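Local atomic coordinates of ATP-dependent DNA helicase (Mycobacterium smegmatis, PDB entry 5V9X), a protein that probably couples ATP hydrolysis to 3'-to-5' movement along single-stranded DNA and so unwinds RNA:DNA duplexes. Residues A[545-553]-A[779-787]; A[640-649]-A[662-673]. One frame throughout, in Å; residues are numbered along the deposited sequence.

Interaction 2 is nested along the chain inside the loop closed by interaction 1: segment 545-553 comes first, then 640-649 and 662-673, and last 779-787. The two contacts lie on opposite sides of the chain's centre, their own centres about 45 Å apart and their nearest atoms about 28 Å apart. Interaction 1 is buried and lies at the bound DNA, joining a loop after helix 538-543 to helix 774-786. Interaction 2 packs helices 645-653 and 661-676, which precede and follow strand 657-659, an outermost strand of the second helicase domain's seven-stranded parallel sheet. Chain beyond the helicase motor thus reaches the DNA at interaction 1, and near interaction 2 adds a strand to the motor's sheet.

Interaction 1: residues A[545-553]-A[779-787]; sequences SGGAIPDRG and RFRECAARA. With nucleotides of chain B.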
loop_
_atom_site.group_PDB
_atom_site.type_symbol
_atom_site.label_atom_id
_atom_site.label_comp_id
_atom_site.label_asym_id
_atom_site.label_seq_id
_atom_site.Cartn_x
_atom_site.Cartn_y
_atom_site.Cartn_z
ATOM N N SER A 545 0.473 20.905 1.606
ATOM C CA SER A 545 -0.243 19.905 2.393
ATOM C C SER A 545 0.431 18.542 2.334
ATOM O O SER A 545 0.405 17.797 3.320
ATOM C CB SER A 545 -1.685 19.783 1.903
ATOM O OG SER A 545 -1.740 19.093 0.667
ATOM N N GLY A 546 1.024 18.193 1.196
ATOM C CA GLY A 546 1.616 16.888 1.015
ATOM C C GLY A 546 0.688 15.832 0.460
ATOM O O GLY A 546 1.137 14.705 0.218
ATOM N N GLY A 547 -0.588 16.151 0.255
ATOM C CA GLY A 547 -1.517 15.208 -0.335
ATOM C C GLY A 547 -2.297 14.393 0.675
ATOM O O GLY A 547 -2.760 14.924 1.688
ATOM N N ALA A 548 -2.450 13.096 0.408
ATOM C CA ALA A 548 -3.246 12.224 1.261
ATOM C C ALA A 548 -2.419 11.400 2.236
ATOM O O ALA A 548 -2.962 10.948 3.250
ATOM C CB ALA A 548 -4.094 11.276 0.405
ATOM N N ILE A 549 -1.137 11.193 1.965
ATOM C CA ILE A 549 -0.311 10.372 2.858
ATOM C C ILE A 549 -0.188 11.067 4.209
ATOM O O ILE A 549 0.163 12.259 4.260
ATOM C CB ILE A 549 1.062 10.122 2.235
ATOM C CG1 ILE A 549 0.928 9.227 1.000
ATOM C CG2 ILE A 549 2.001 9.487 3.251
ATOM C CD1 ILE A 549 2.218 9.038 0.234
ATOM N N PRO A 550 -0.469 10.386 5.315
ATOM C CA PRO A 550 -0.462 11.052 6.619
ATOM C C PRO A 550 0.928 11.147 7.224
ATOM O O PRO A 550 1.823 10.347 6.940
ATOM C CB PRO A 550 -1.363 10.151 7.470
ATOM C CG PRO A 550 -1.163 8.794 6.883
ATOM C CD PRO A 550 -0.963 9.000 5.402
ATOM N N ASP A 551 1.096 12.152 8.082
ATOM C CA ASP A 551 2.290 12.277 8.912
ATOM C C ASP A 551 2.179 11.275 10.051
ATOM O O ASP A 551 1.413 11.473 10.997
ATOM C CB ASP A 551 2.440 13.696 9.448
ATOM C CG ASP A 551 3.001 14.657 8.419
ATOM O OD1 ASP A 551 3.351 14.208 7.308
ATOM O OD2 ASP A 551 3.095 15.866 8.726
ATOM N N ARG A 552 2.930 10.186 9.957
ATOM C CA ARG A 552 3.055 9.236 11.049
ATOM C C ARG A 552 4.373 9.456 11.781
ATOM O O ARG A 552 5.302 10.082 11.265
ATOM C CB ARG A 552 2.966 7.795 10.540
ATOM C CG ARG A 552 1.598 7.168 10.722
ATOM C CD ARG A 552 1.019 6.715 9.400
ATOM N NE ARG A 552 -0.353 6.234 9.545
ATOM C CZ ARG A 552 -1.067 5.706 8.556
ATOM N NH1 ARG A 552 -0.540 5.584 7.343
ATOM N NH2 ARG A 552 -2.309 5.297 8.780
ATOM N N GLY A 553 4.439 8.936 13.001
ATOM C CA GLY A 553 5.644 9.057 13.792
ATOM C C GLY A 553 5.549 8.351 15.124
ATOM O O GLY A 553 4.461 8.212 15.691
ATOM N N ARG A 779 -6.713 8.664 13.848
ATOM C CA ARG A 779 -7.330 8.919 12.555
ATOM C C ARG A 779 -8.122 10.221 12.538
ATOM O O ARG A 779 -8.344 10.778 11.459
ATOM C CB ARG A 779 -8.215 7.738 12.155
ATOM C CG ARG A 779 -7.452 6.422 12.019
ATOM C CD ARG A 779 -6.299 6.542 11.028
ATOM N NE ARG A 779 -5.421 5.375 11.049
ATOM C CZ ARG A 779 -5.455 4.393 10.154
ATOM N NH1 ARG A 779 -6.325 4.434 9.153
ATOM N NH2 ARG A 779 -4.615 3.369 10.254
ATOM N N PHE A 780 -8.545 10.725 13.701
ATOM C CA PHE A 780 -9.121 12.066 13.740
ATOM C C PHE A 780 -8.053 13.123 13.486
ATOM O O PHE A 780 -8.325 14.146 12.848
ATOM C CB PHE A 780 -9.812 12.315 15.081
ATOM C CG PHE A 780 -10.434 13.683 15.200
ATOM C CD1 PHE A 780 -11.748 13.895 14.817
ATOM C CD2 PHE A 780 -9.706 14.755 15.699
ATOM C CE1 PHE A 780 -12.326 15.151 14.927
ATOM C CE2 PHE A 780 -10.275 16.013 15.807
ATOM C CZ PHE A 780 -11.587 16.211 15.422
ATOM N N ARG A 781 -6.837 12.899 13.988
ATOM C CA ARG A 781 -5.745 13.835 13.738
ATOM C C ARG A 781 -5.358 13.845 12.265
ATOM O O ARG A 781 -5.258 14.912 11.646
ATOM C CB ARG A 781 -4.537 13.480 14.606
ATOM C CG ARG A 781 -3.274 14.236 14.223
ATOM C CD ARG A 781 -2.052 13.701 14.947
ATOM N NE ARG A 781 -1.864 12.265 14.745
ATOM C CZ ARG A 781 -1.353 11.723 13.644
ATOM N NH1 ARG A 781 -0.985 12.493 12.629
ATOM N NH2 ARG A 781 -1.216 10.407 13.554
ATOM N N GLU A 782 -5.128 12.661 11.687
ATOM C CA GLU A 782 -4.761 12.584 10.275
ATOM C C GLU A 782 -5.853 13.173 9.388
ATOM O O GLU A 782 -5.558 13.817 8.373
ATOM C CB GLU A 782 -4.474 11.132 9.884
ATOM C CG GLU A 782 -3.320 10.478 10.640
ATOM C CD GLU A 782 -3.163 9.002 10.303
ATOM O OE1 GLU A 782 -3.977 8.481 9.509
ATOM O OE2 GLU A 782 -2.228 8.361 10.832
ATOM N N CYS A 783 -7.121 12.968 9.756
ATOM C CA CYS A 783 -8.218 13.527 8.971
ATOM C C CYS A 783 -8.261 15.047 9.084
ATOM O O CYS A 783 -8.398 15.750 8.075
ATOM C CB CYS A 783 -9.549 12.918 9.412
ATOM S SG CYS A 783 -9.874 11.264 8.756
ATOM N N ALA A 784 -8.147 15.574 10.308
ATOM C CA ALA A 784 -8.196 17.020 10.498
ATOM C C ALA A 784 -7.081 17.719 9.731
ATOM O O ALA A 784 -7.306 18.759 9.101
ATOM C CB ALA A 784 -8.118 17.359 11.987
ATOM N N ALA A 785 -5.870 17.155 9.766
ATOM C CA ALA A 785 -4.752 17.760 9.050
ATOM C C ALA A 785 -4.939 17.661 7.541
ATOM O O ALA A 785 -4.676 18.626 6.814
ATOM C CB ALA A 785 -3.441 17.100 9.472
ATOM N N ARG A 786 -5.397 16.503 7.054
ATOM C CA ARG A 786 -5.601 16.333 5.618
ATOM C C ARG A 786 -6.667 17.287 5.091
ATOM O O ARG A 786 -6.562 17.776 3.959
ATOM C CB ARG A 786 -5.973 14.878 5.313
ATOM C CG ARG A 786 -6.053 14.544 3.830
ATOM C CD ARG A 786 -6.180 13.044 3.584
ATOM N NE ARG A 786 -6.483 12.295 4.800
ATOM C CZ ARG A 786 -5.746 11.290 5.265
ATOM N NH1 ARG A 786 -4.666 10.900 4.607
ATOM N NH2 ARG A 786 -6.095 10.664 6.382
ATOM N N ALA A 787 -7.691 17.576 5.899
ATOM C CA ALA A 787 -8.716 18.545 5.532
ATOM C C ALA A 787 -8.238 19.989 5.642
ATOM O O ALA A 787 -9.022 20.898 5.345
ATOM C CB ALA A 787 -9.962 18.349 6.400
ATOM P P DG B 9 8.030 7.442 -3.573
ATOM O OP1 DG B 9 8.387 7.126 -4.974
ATOM O OP2 DG B 9 9.080 7.499 -2.530
ATOM O "O5'" DG B 9 7.238 8.823 -3.548
ATOM C "C5'" DG B 9 5.994 8.931 -4.226
ATOM C "C4'" DG B 9 5.320 10.250 -3.906
ATOM O "O4'" DG B 9 4.837 10.226 -2.540
ATOM C "C3'" DG B 9 6.218 11.476 -4.026
ATOM O "O3'" DG B 9 5.499 12.543 -4.619
ATOM C "C2'" DG B 9 6.598 11.783 -2.578
ATOM C "C1'" DG B 9 5.367 11.314 -1.815
ATOM N N9 DG B 9 5.667 10.849 -0.464
ATOM C C8 DG B 9 6.507 9.820 -0.114
ATOM N N7 DG B 9 6.579 9.625 1.172
ATOM C C5 DG B 9 5.730 10.580 1.711
ATOM C C6 DG B 9 5.405 10.846 3.060
ATOM O O6 DG B 9 5.816 10.271 4.076
ATOM N N1 DG B 9 4.503 11.900 3.175
ATOM C C2 DG B 9 3.981 12.608 2.116
ATOM N N2 DG B 9 3.122 13.593 2.425
ATOM N N3 DG B 9 4.279 12.367 0.843
ATOM C C4 DG B 9 5.159 11.342 0.718
ATOM P P DT B 8 9.685 4.764 1.198
ATOM O OP1 DT B 8 10.930 4.505 0.445
ATOM O OP2 DT B 8 9.695 5.738 2.311
ATOM O "O5'" DT B 8 8.539 5.198 0.171
ATOM C "C5'" DT B 8 8.104 4.288 -0.835
ATOM C "C4'" DT B 8 6.757 4.707 -1.395
ATOM O "O4'" DT B 8 5.725 4.470 -0.423
ATOM C "C3'" DT B 8 6.639 6.184 -1.739
ATOM O "O3'" DT B 8 6.926 6.370 -3.113
ATOM C "C2'" DT B 8 5.171 6.533 -1.414
ATOM C "C1'" DT B 8 4.618 5.262 -0.760
ATOM N N1 DT B 8 3.825 5.515 0.478
ATOM C C2 DT B 8 2.478 5.238 0.480
ATOM O O2 DT B 8 1.889 4.789 -0.485
ATOM N N3 DT B 8 1.842 5.504 1.662
ATOM C C4 DT B 8 2.406 6.012 2.820
ATOM O O4 DT B 8 1.748 6.218 3.835
ATOM C C5 DT B 8 3.823 6.282 2.748
ATOM C C7 DT B 8 4.545 6.833 3.940
ATOM C C6 DT B 8 4.455 6.024 1.595
#
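Ala548 and Pro550 lead an irregular run of chain past one turn of helix 774-786 in the reverse direction, with the CA of Ala548 6.4 Å from the CA of Arg786 and the CA of Pro550 5.8 Å from the CA of Glu782. Upstream, Ser545 OG accepts from Gly547 N in an ST turn. Pro550 CB packs against the Glu782 carboxylate, 3.5 Å from its CD. From a crossing direction, Arg552 reaches the same acid: its NE forms a salt bridge to Glu782 OE2 at 3.1 Å, with the guanidinium and carboxylate planes 79° apart. NH2 of Arg552 lies over a face of the Arg779 guanidinium, while Arg779 also pairs with Glu830. Arg781 NH2 shares OE2 of Glu782, joining a salt-bridge network in which Glu782 probably offsets part of the arginine charge and Glu830 and Glu574 take more. A bend at chi3 (55°) turns Arg781 back so that its NH1 donates to Asp551 O over 3.1 Å, nearly along the C=O axis; its NE is engaged by Glu574. This contact joins a loop of the winged-helix region to the DEAD/H-associated region, against the tracked DNA strand. Farther along the helix, the Arg786 chain runs beside Ala548, and its NE pairs with Asp462 of helix 461-471. On the loop's DNA side, Ile549 wedges between two consecutive bases: its CD1 lies 3.8 Å from C4 of DG9 of chain B and equally far from C2 of DT8 of chain B. CG2, anti to the backbone N (CG1 beside it, chi1 -68°), lies in the same gap, over N1 of DG9 and O4 of DT8. N2 of DG9 of chain B donates to Gly546 O at 3.2 Å, and Arg552 packs on a cytosine base of chain B.

Interaction 2: residues A[640-649]-A[662-673]; sequences LASLDRKAFD and TDNLHQLLREQR
Phe648 is a knob in a hole formed by Thr662, Leu665, His666 and Leu669, where the segments 645-649 and 662-673 of two helices meet, their axes at 128°. His666 points its edge at a face of the phenyl ring, an edge-to-face pair with centroids 5.0 Å apart and planes at 73°. Around the rim of that ring, Phe648 CZ touches Leu665 CG at 3.6 Å. The apolar seam continues into the end of helix 627-640: Leu640 CD2 meets Leu665 CD2 at 3.8 Å, and Ala641 CB lies 4.0 Å from Leu669 CB. Strand 657-659 lies between the two helices in sequence. The partly exposed side is polar. Arg645, bent at chi2 (59°), lays its guanidinium over a face of His666 and presents two N-H edges to acids. NE bonds to the syn lone pair of Asp649 OD1 at 3.0 Å, while NH2 reaches Asp663 OD1 at 2.7 Å from above that carboxylate's plane. The Arg673 end is looser, its NH1 staying 3.6 Å from Ala641 O. Two acids thus fix the rotation of the Arg645 guanidinium, and its charge would favour both carboxylates remaining ionised.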
loop_
_atom_site.group_PDB
_atom_site.type_symbol
_atom_site.label_atom_id
_atom_site.label_comp_id
_atom_site.label_asym_id
_atom_site.label_seq_id
_atom_site.Cartn_x
_atom_site.Cartn_y
_atom_site.Cartn_z
ATOM N N LEU A 640 -1.707 -28.556 7.060
ATOM C CA LEU A 640 -0.366 -29.120 7.158
ATOM C C LEU A 640 -0.059 -29.672 8.544
ATOM O O LEU A 640 0.833 -30.517 8.674
ATOM C CB LEU A 640 0.677 -28.076 6.758
ATOM C CG LEU A 640 0.888 -27.934 5.244
ATOM C CD1 LEU A 640 -0.221 -27.117 4.586
ATOM C CD2 LEU A 640 2.254 -27.347 4.934
ATOM N N ALA A 641 -0.777 -29.235 9.577
ATOM C CA ALA A 641 -0.618 -29.813 10.905
ATOM C C ALA A 641 -1.322 -31.157 11.054
ATOM O O ALA A 641 -1.482 -31.633 12.183
ATOM C CB ALA A 641 -1.129 -28.843 11.975
ATOM N N SER A 642 -1.742 -31.779 9.950
ATOM C CA SER A 642 -2.431 -33.061 10.009
ATOM C C SER A 642 -1.950 -34.006 8.913
ATOM O O SER A 642 -2.722 -34.836 8.422
ATOM C CB SER A 642 -3.945 -32.871 9.907
ATOM O OG SER A 642 -4.294 -32.232 8.692
ATOM N N LEU A 643 -0.684 -33.902 8.521
ATOM C CA LEU A 643 -0.137 -34.685 7.423
ATOM C C LEU A 643 1.026 -35.526 7.922
ATOM O O LEU A 643 1.882 -35.029 8.662
ATOM C CB LEU A 643 0.341 -33.783 6.281
ATOM C CG LEU A 643 -0.675 -32.858 5.612
ATOM C CD1 LEU A 643 0.019 -31.975 4.587
ATOM C CD2 LEU A 643 -1.791 -33.660 4.963
ATOM N N ASP A 644 1.058 -36.791 7.509
ATOM C CA ASP A 644 2.263 -37.585 7.677
ATOM C C ASP A 644 3.423 -36.887 6.976
ATOM O O ASP A 644 3.233 -36.092 6.053
ATOM C CB ASP A 644 2.066 -38.999 7.126
ATOM C CG ASP A 644 1.622 -39.008 5.670
ATOM O OD1 ASP A 644 1.345 -37.924 5.114
ATOM O OD2 ASP A 644 1.550 -40.106 5.078
ATOM N N ARG A 645 4.642 -37.186 7.430
ATOM C CA ARG A 645 5.813 -36.480 6.919
ATOM C C ARG A 645 5.944 -36.591 5.403
ATOM O O ARG A 645 6.570 -35.725 4.783
ATOM C CB ARG A 645 7.078 -37.001 7.603
ATOM C CG ARG A 645 8.318 -36.152 7.354
ATOM C CD ARG A 645 8.124 -34.717 7.827
ATOM N NE ARG A 645 9.278 -33.880 7.502
ATOM C CZ ARG A 645 10.310 -33.678 8.314
ATOM N NH1 ARG A 645 10.337 -34.249 9.510
ATOM N NH2 ARG A 645 11.316 -32.905 7.931
ATOM N N LYS A 646 5.346 -37.613 4.791
ATOM C CA LYS A 646 5.405 -37.772 3.342
ATOM C C LYS A 646 4.603 -36.680 2.648
ATOM O O LYS A 646 5.180 -35.826 1.967
ATOM C CB LYS A 646 4.899 -39.157 2.930
ATOM C CG LYS A 646 5.581 -40.314 3.649
ATOM C CD LYS A 646 7.098 -40.160 3.647
ATOM C CE LYS A 646 7.635 -39.954 5.059
ATOM N NZ LYS A 646 9.050 -39.491 5.065
ATOM N N ALA A 647 3.274 -36.696 2.813
ATOM C CA ALA A 647 2.433 -35.654 2.229
ATOM C C ALA A 647 2.881 -34.265 2.660
ATOM O O ALA A 647 2.749 -33.300 1.898
ATOM C CB ALA A 647 0.971 -35.881 2.615
ATOM N N PHE A 648 3.414 -34.150 3.877
ATOM C CA PHE A 648 3.964 -32.882 4.342
ATOM C C PHE A 648 5.119 -32.429 3.456
ATOM O O PHE A 648 5.159 -31.278 3.005
ATOM C CB PHE A 648 4.418 -33.026 5.795
ATOM C CG PHE A 648 4.717 -31.723 6.474
ATOM C CD1 PHE A 648 3.754 -31.093 7.245
ATOM C CD2 PHE A 648 5.966 -31.132 6.354
ATOM C CE1 PHE A 648 4.026 -29.897 7.875
ATOM C CE2 PHE A 648 6.243 -29.936 6.982
ATOM C CZ PHE A 648 5.272 -29.317 7.743
ATOM N N ASP A 649 6.072 -33.330 3.196
ATOM C CA ASP A 649 7.229 -32.968 2.381
ATOM C C ASP A 649 6.819 -32.629 0.953
ATOM O O ASP A 649 7.341 -31.675 0.364
ATOM C CB ASP A 649 8.255 -34.102 2.392
ATOM C CG ASP A 649 8.932 -34.264 3.740
ATOM O OD1 ASP A 649 8.662 -33.445 4.644
ATOM O OD2 ASP A 649 9.728 -35.213 3.898
ATOM N N THR A 662 11.288 -27.067 5.786
ATOM C CA THR A 662 10.367 -28.159 6.084
ATOM C C THR A 662 10.505 -28.622 7.531
ATOM O O THR A 662 9.499 -28.852 8.212
ATOM C CB THR A 662 10.601 -29.330 5.128
ATOM O OG1 THR A 662 10.385 -28.904 3.778
ATOM C CG2 THR A 662 9.649 -30.470 5.447
ATOM N N ASP A 663 11.741 -28.767 8.013
ATOM C CA ASP A 663 11.955 -29.206 9.389
ATOM C C ASP A 663 11.328 -28.239 10.384
ATOM O O ASP A 663 10.664 -28.660 11.339
ATOM C CB ASP A 663 13.452 -29.352 9.668
ATOM C CG ASP A 663 14.049 -30.597 9.038
ATOM O OD1 ASP A 663 13.407 -31.667 9.101
ATOM O OD2 ASP A 663 15.165 -30.501 8.483
ATOM N N ASN A 664 11.520 -26.937 10.172
ATOM C CA ASN A 664 11.078 -25.954 11.155
ATOM C C ASN A 664 9.567 -25.770 11.146
ATOM O O ASN A 664 8.972 -25.520 12.199
ATOM C CB ASN A 664 11.775 -24.620 10.906
ATOM C CG ASN A 664 13.215 -24.629 11.352
ATOM O OD1 ASN A 664 13.516 -24.365 12.515
ATOM N ND2 ASN A 664 14.119 -24.941 10.431
ATOM N N LEU A 665 8.932 -25.867 9.978
ATOM C CA LEU A 665 7.475 -25.789 9.931
ATOM C C LEU A 665 6.846 -26.990 10.624
ATOM O O LEU A 665 5.913 -26.842 11.422
ATOM C CB LEU A 665 6.993 -25.695 8.484
ATOM C CG LEU A 665 5.474 -25.765 8.320
ATOM C CD1 LEU A 665 4.809 -24.592 9.022
ATOM C CD2 LEU A 665 5.089 -25.810 6.852
ATOM N N HIS A 666 7.347 -28.190 10.322
ATOM C CA HIS A 666 6.834 -29.397 10.960
ATOM C C HIS A 666 7.012 -29.331 12.471
ATOM O O HIS A 666 6.080 -29.611 13.233
ATOM C CB HIS A 666 7.537 -30.628 10.389
ATOM C CG HIS A 666 6.924 -31.925 10.814
ATOM N ND1 HIS A 666 7.046 -32.424 12.092
ATOM C CD2 HIS A 666 6.182 -32.826 10.127
ATOM C CE1 HIS A 666 6.403 -33.575 12.176
ATOM N NE2 HIS A 666 5.870 -33.842 10.998
ATOM N N GLN A 667 8.211 -28.957 12.920
ATOM C CA GLN A 667 8.467 -28.859 14.352
ATOM C C GLN A 667 7.580 -27.805 15.001
ATOM O O GLN A 667 7.066 -28.009 16.107
ATOM C CB GLN A 667 9.940 -28.541 14.600
ATOM C CG GLN A 667 10.326 -28.583 16.063
ATOM C CD GLN A 667 11.510 -27.697 16.377
ATOM O OE1 GLN A 667 12.065 -27.045 15.493
ATOM N NE2 GLN A 667 11.899 -27.662 17.646
ATOM N N LEU A 668 7.391 -26.669 14.325
ATOM C CA LEU A 668 6.547 -25.608 14.867
ATOM C C LEU A 668 5.126 -26.102 15.099
ATOM O O LEU A 668 4.552 -25.899 16.175
ATOM C CB LEU A 668 6.549 -24.407 13.920
ATOM C CG LEU A 668 5.565 -23.279 14.226
ATOM C CD1 LEU A 668 5.891 -22.620 15.555
ATOM C CD2 LEU A 668 5.573 -22.259 13.103
ATOM N N LEU A 669 4.543 -26.762 14.098
ATOM C CA LEU A 669 3.167 -27.231 14.227
ATOM C C LEU A 669 3.066 -28.385 15.214
ATOM O O LEU A 669 2.089 -28.481 15.966
ATOM C CB LEU A 669 2.627 -27.634 12.858
ATOM C CG LEU A 669 2.612 -26.484 11.852
ATOM C CD1 LEU A 669 2.176 -26.964 10.479
ATOM C CD2 LEU A 669 1.709 -25.366 12.347
ATOM N N ARG A 670 4.064 -29.271 15.228
ATOM C CA ARG A 670 4.083 -30.348 16.214
ATOM C C ARG A 670 4.084 -29.789 17.631
ATOM O O ARG A 670 3.262 -30.184 18.466
ATOM C CB ARG A 670 5.297 -31.251 15.986
ATOM C CG ARG A 670 5.434 -32.361 17.013
ATOM C CD ARG A 670 6.585 -33.304 16.699
ATOM N NE ARG A 670 7.863 -32.611 16.566
ATOM C CZ ARG A 670 8.571 -32.136 17.588
ATOM N NH1 ARG A 670 8.123 -32.265 18.828
ATOM N NH2 ARG A 670 9.727 -31.524 17.366
ATOM N N GLU A 671 4.995 -28.853 17.916
ATOM C CA GLU A 671 5.075 -28.277 19.256
ATOM C C GLU A 671 3.801 -27.525 19.618
ATOM O O GLU A 671 3.341 -27.588 20.763
ATOM C CB GLU A 671 6.282 -27.349 19.363
ATOM C CG GLU A 671 7.628 -28.047 19.318
ATOM C CD GLU A 671 8.774 -27.088 19.562
ATOM O OE1 GLU A 671 8.607 -26.157 20.380
ATOM O OE2 GLU A 671 9.838 -27.256 18.933
ATOM N N GLN A 672 3.227 -26.789 18.662
ATOM C CA GLN A 672 1.957 -26.120 18.922
ATOM C C GLN A 672 0.854 -27.136 19.181
ATOM O O GLN A 672 -0.008 -26.924 20.042
ATOM C CB GLN A 672 1.583 -25.214 17.751
ATOM C CG GLN A 672 0.319 -24.406 17.991
ATOM C CD GLN A 672 0.462 -23.450 19.158
ATOM O OE1 GLN A 672 1.528 -22.881 19.377
ATOM N NE2 GLN A 672 -0.611 -23.277 19.919
ATOM N N ARG A 673 0.871 -28.247 18.444
ATOM C CA ARG A 673 -0.083 -29.320 18.693
ATOM C C ARG A 673 0.152 -29.955 20.061
ATOM O O ARG A 673 -0.804 -30.265 20.778
ATOM C CB ARG A 673 0.016 -30.364 17.578
ATOM C CG ARG A 673 -1.298 -31.027 17.199
ATOM C CD ARG A 673 -1.169 -31.843 15.917
ATOM N NE ARG A 673 -0.070 -32.806 15.975
ATOM C CZ ARG A 673 1.061 -32.697 15.283
ATOM N NH1 ARG A 673 1.250 -31.667 14.468
ATOM N NH2 ARG A 673 2.004 -33.622 15.402
#